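Local coordinates for xylooligosaccharide oxidase (Myceliophthora thermophila, PDB 5L6G), which oxidises the C1 hydroxyl of xylooligosaccharides and related sugars to lactones, using a bicovalently bound FAD and passing the electrons to oxygen to give hydrogen peroxide, at residues Leu470-Leu473 / Arg474-Lys477. Numbering follows the deposited sequence.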
ATOM      1  N   LEU A 470      16.921  -3.649  -5.725  1.00 14.14           N
ATOM      2  CA  LEU A 470      16.547  -4.184  -7.023  1.00 14.72           C
ATOM      3  C   LEU A 470      17.440  -5.342  -7.442  1.00 15.88           C
ATOM      4  O   LEU A 470      16.949  -6.367  -7.902  1.00 16.00           O
ATOM      5  CB  LEU A 470      16.567  -3.114  -8.105  1.00 14.83           C
ATOM      6  CG  LEU A 470      16.147  -3.584  -9.500  1.00 14.95           C
ATOM      7  CD1 LEU A 470      14.769  -4.231  -9.462  1.00 14.57           C
ATOM      8  CD2 LEU A 470      16.193  -2.413 -10.478  1.00 15.21           C
ATOM      9  N   ASP A 471      18.755  -5.186  -7.311  1.00 17.34           N
ATOM     10  CA  ASP A 471      19.655  -6.199  -7.888  1.00 18.90           C
ATOM     11  C   ASP A 471      19.434  -7.576  -7.253  1.00 17.70           C
ATOM     12  O   ASP A 471      19.321  -8.577  -7.951  1.00 17.69           O
ATOM     13  CB  ASP A 471      21.115  -5.754  -7.822  1.00 21.59           C
ATOM     14  CG  ASP A 471      21.459  -4.713  -8.903  1.00 24.63           C
ATOM     15  OD1 ASP A 471      20.640  -4.501  -9.833  1.00 27.84           O
ATOM     16  OD2 ASP A 471      22.550  -4.098  -8.833  1.00 28.27           O
ATOM     17  N   ARG A 472      19.319  -7.624  -5.936  1.00 16.70           N
ATOM     18  CA  ARG A 472      19.055  -8.892  -5.267  1.00 16.24           C
ATOM     19  C   ARG A 472      17.664  -9.425  -5.620  1.00 15.39           C
ATOM     20  O   ARG A 472      17.497 -10.624  -5.873  1.00 15.00           O
ATOM     21  CB  ARG A 472      19.206  -8.747  -3.762  1.00 16.38           C
ATOM     22  CG  ARG A 472      18.954 -10.048  -3.037  1.00 16.63           C
ATOM     23  CD  ARG A 472      19.218  -9.882  -1.567  1.00 16.95           C
ATOM     24  NE  ARG A 472      18.873 -11.090  -0.823  1.00 17.60           N
ATOM     25  CZ  ARG A 472      18.757 -11.132   0.502  1.00 17.91           C
ATOM     26  NH1 ARG A 472      18.950 -10.037   1.225  1.00 17.98           N
ATOM     27  NH2 ARG A 472      18.434 -12.264   1.098  1.00 18.59           N
ATOM     28  N   LEU A 473      16.677  -8.536  -5.681  1.00 14.39           N
ATOM     29  CA  LEU A 473      15.340  -8.926  -6.145  1.00 14.05           C
ATOM     30  C   LEU A 473      15.376  -9.586  -7.521  1.00 14.34           C
ATOM     31  O   LEU A 473      14.664 -10.557  -7.745  1.00 14.09           O
ATOM     32  CB  LEU A 473      14.378  -7.741  -6.199  1.00 13.46           C
ATOM     33  CG  LEU A 473      13.815  -7.267  -4.846  1.00 13.02           C
ATOM     34  CD1 LEU A 473      13.072  -5.972  -5.026  1.00 12.69           C
ATOM     35  CD2 LEU A 473      12.908  -8.316  -4.243  1.00 12.93           C
ATOM     36  N   ARG A 474      16.167  -9.035  -8.439  1.00 14.89           N
ATOM     37  CA  ARG A 474      16.276  -9.610  -9.793  1.00 15.61           C
ATOM     38  C   ARG A 474      16.918 -10.996  -9.754  1.00 16.38           C
ATOM     39  O   ARG A 474      16.538 -11.898 -10.514  1.00 15.96           O
ATOM     40  CB  ARG A 474      17.061  -8.687 -10.717  1.00 16.23           C
ATOM     41  CG  ARG A 474      16.327  -7.403 -11.034  1.00 16.36           C
ATOM     42  CD  ARG A 474      16.967  -6.631 -12.166  1.00 17.21           C
ATOM     43  NE  ARG A 474      16.889  -7.385 -13.423  1.00 18.31           N
ATOM     44  CZ  ARG A 474      17.539  -7.067 -14.537  1.00 19.41           C
ATOM     45  NH1 ARG A 474      18.334  -6.002 -14.572  1.00 20.01           N
ATOM     46  NH2 ARG A 474      17.401  -7.822 -15.626  1.00 20.76           N
ATOM     47  N   ARG A 475      17.874 -11.179  -8.853  1.00 17.35           N
ATOM     48  CA  ARG A 475      18.518 -12.479  -8.713  1.00 18.74           C
ATOM     49  C   ARG A 475      17.544 -13.520  -8.189  1.00 17.71           C
ATOM     50  O   ARG A 475      17.487 -14.620  -8.715  1.00 17.93           O
ATOM     51  CB  ARG A 475      19.766 -12.392  -7.840  1.00 20.48           C
ATOM     52  CG  ARG A 475      20.890 -11.616  -8.506  1.00 22.63           C
ATOM     53  CD  ARG A 475      22.227 -11.815  -7.822  1.00 25.21           C
ATOM     54  NE  ARG A 475      22.217 -11.306  -6.444  1.00 27.08           N
ATOM     55  CZ  ARG A 475      22.445 -10.045  -6.088  1.00 28.86           C
ATOM     56  NH1 ARG A 475      22.697  -9.106  -6.996  1.00 30.49           N
ATOM     57  NH2 ARG A 475      22.422  -9.720  -4.797  1.00 30.14           N
ATOM     58  N   ILE A 476      16.771 -13.163  -7.168  1.00 16.48           N
ATOM     59  CA  ILE A 476      15.775 -14.083  -6.605  1.00 15.88           C
ATOM     60  C   ILE A 476      14.684 -14.351  -7.637  1.00 15.54           C
ATOM     61  O   ILE A 476      14.162 -15.451  -7.741  1.00 15.55           O
ATOM     62  CB  ILE A 476      15.192 -13.541  -5.277  1.00 15.19           C
ATOM     63  CG1 ILE A 476      16.294 -13.477  -4.225  1.00 15.37           C
ATOM     64  CG2 ILE A 476      14.108 -14.450  -4.731  1.00 15.15           C
ATOM     65  CD1 ILE A 476      15.915 -12.701  -2.997  1.00 15.14           C
ATOM     66  N   LYS A 477      14.353 -13.345  -8.434  1.00 15.29           N
ATOM     67  CA  LYS A 477      13.338 -13.530  -9.469  1.00 15.16           C
ATOM     68  C   LYS A 477      13.739 -14.595 -10.495  1.00 16.01           C
ATOM     69  O   LYS A 477      12.933 -15.432 -10.876  1.00 15.70           O
ATOM     70  CB  LYS A 477      13.051 -12.196 -10.154  1.00 14.48           C
ATOM     71  CG  LYS A 477      12.045 -12.243 -11.289  1.00 14.26           C
ATOM     72  CD  LYS A 477      10.633 -12.577 -10.832  1.00 13.65           C
ATOM     73  CE  LYS A 477       9.707 -12.598 -12.046  1.00 13.44           C
ATOM     74  NZ  LYS A 477       8.278 -12.706 -11.661  1.00 13.04           N
TER
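The amide N of Arg-474 donates to the carbonyl O of Leu-470 at 2.8 Å, the shortest of four i to i+4 backbone bonds that build the first turns of helix 470-480. Over this turn the leucine and arginine also meet through their aliphatic parts, Leu-470 CD1 lying 3.9 Å from Arg-474 CG. Arginine suits the place because its methylenes pack on the leucine, while its polar end reaches the chain's C-terminal segment, with NE bonded to the carbonyl of Glu-493 and NH2 to that of Pro-494. Arg-475 instead folds back over the preceding turn, a long, flexible, charged side chain suiting this exposed position because it can lie across the helix surface. A bend at chi3 (-63°) lays its guanidinium flat over the backbone, with Arg-472 CA 3.5 Å above one face and Arg-475 NH2 3.5 Å from Arg-472 CB. Arg-472 crosses it at about a right angle: CG stands anti to the backbone N (chi1 -179°), and the extended chain passes Ile-476, whose CD1 comes within 4.0 Å of Arg-472 NE. Arg-472 NH2 forms a salt bridge with Asp-205, and the guanidinium makes a cation-pi contact with Trp-208. The apolar Leu-473 and Ile-476 suit the buried side of this amphipathic helix in the berberine-like C-terminal region: both pack on Trp-208 of helix 204-213 and on Phe-217, while Leu-473 also touches Tyr-466 of helix 458-466.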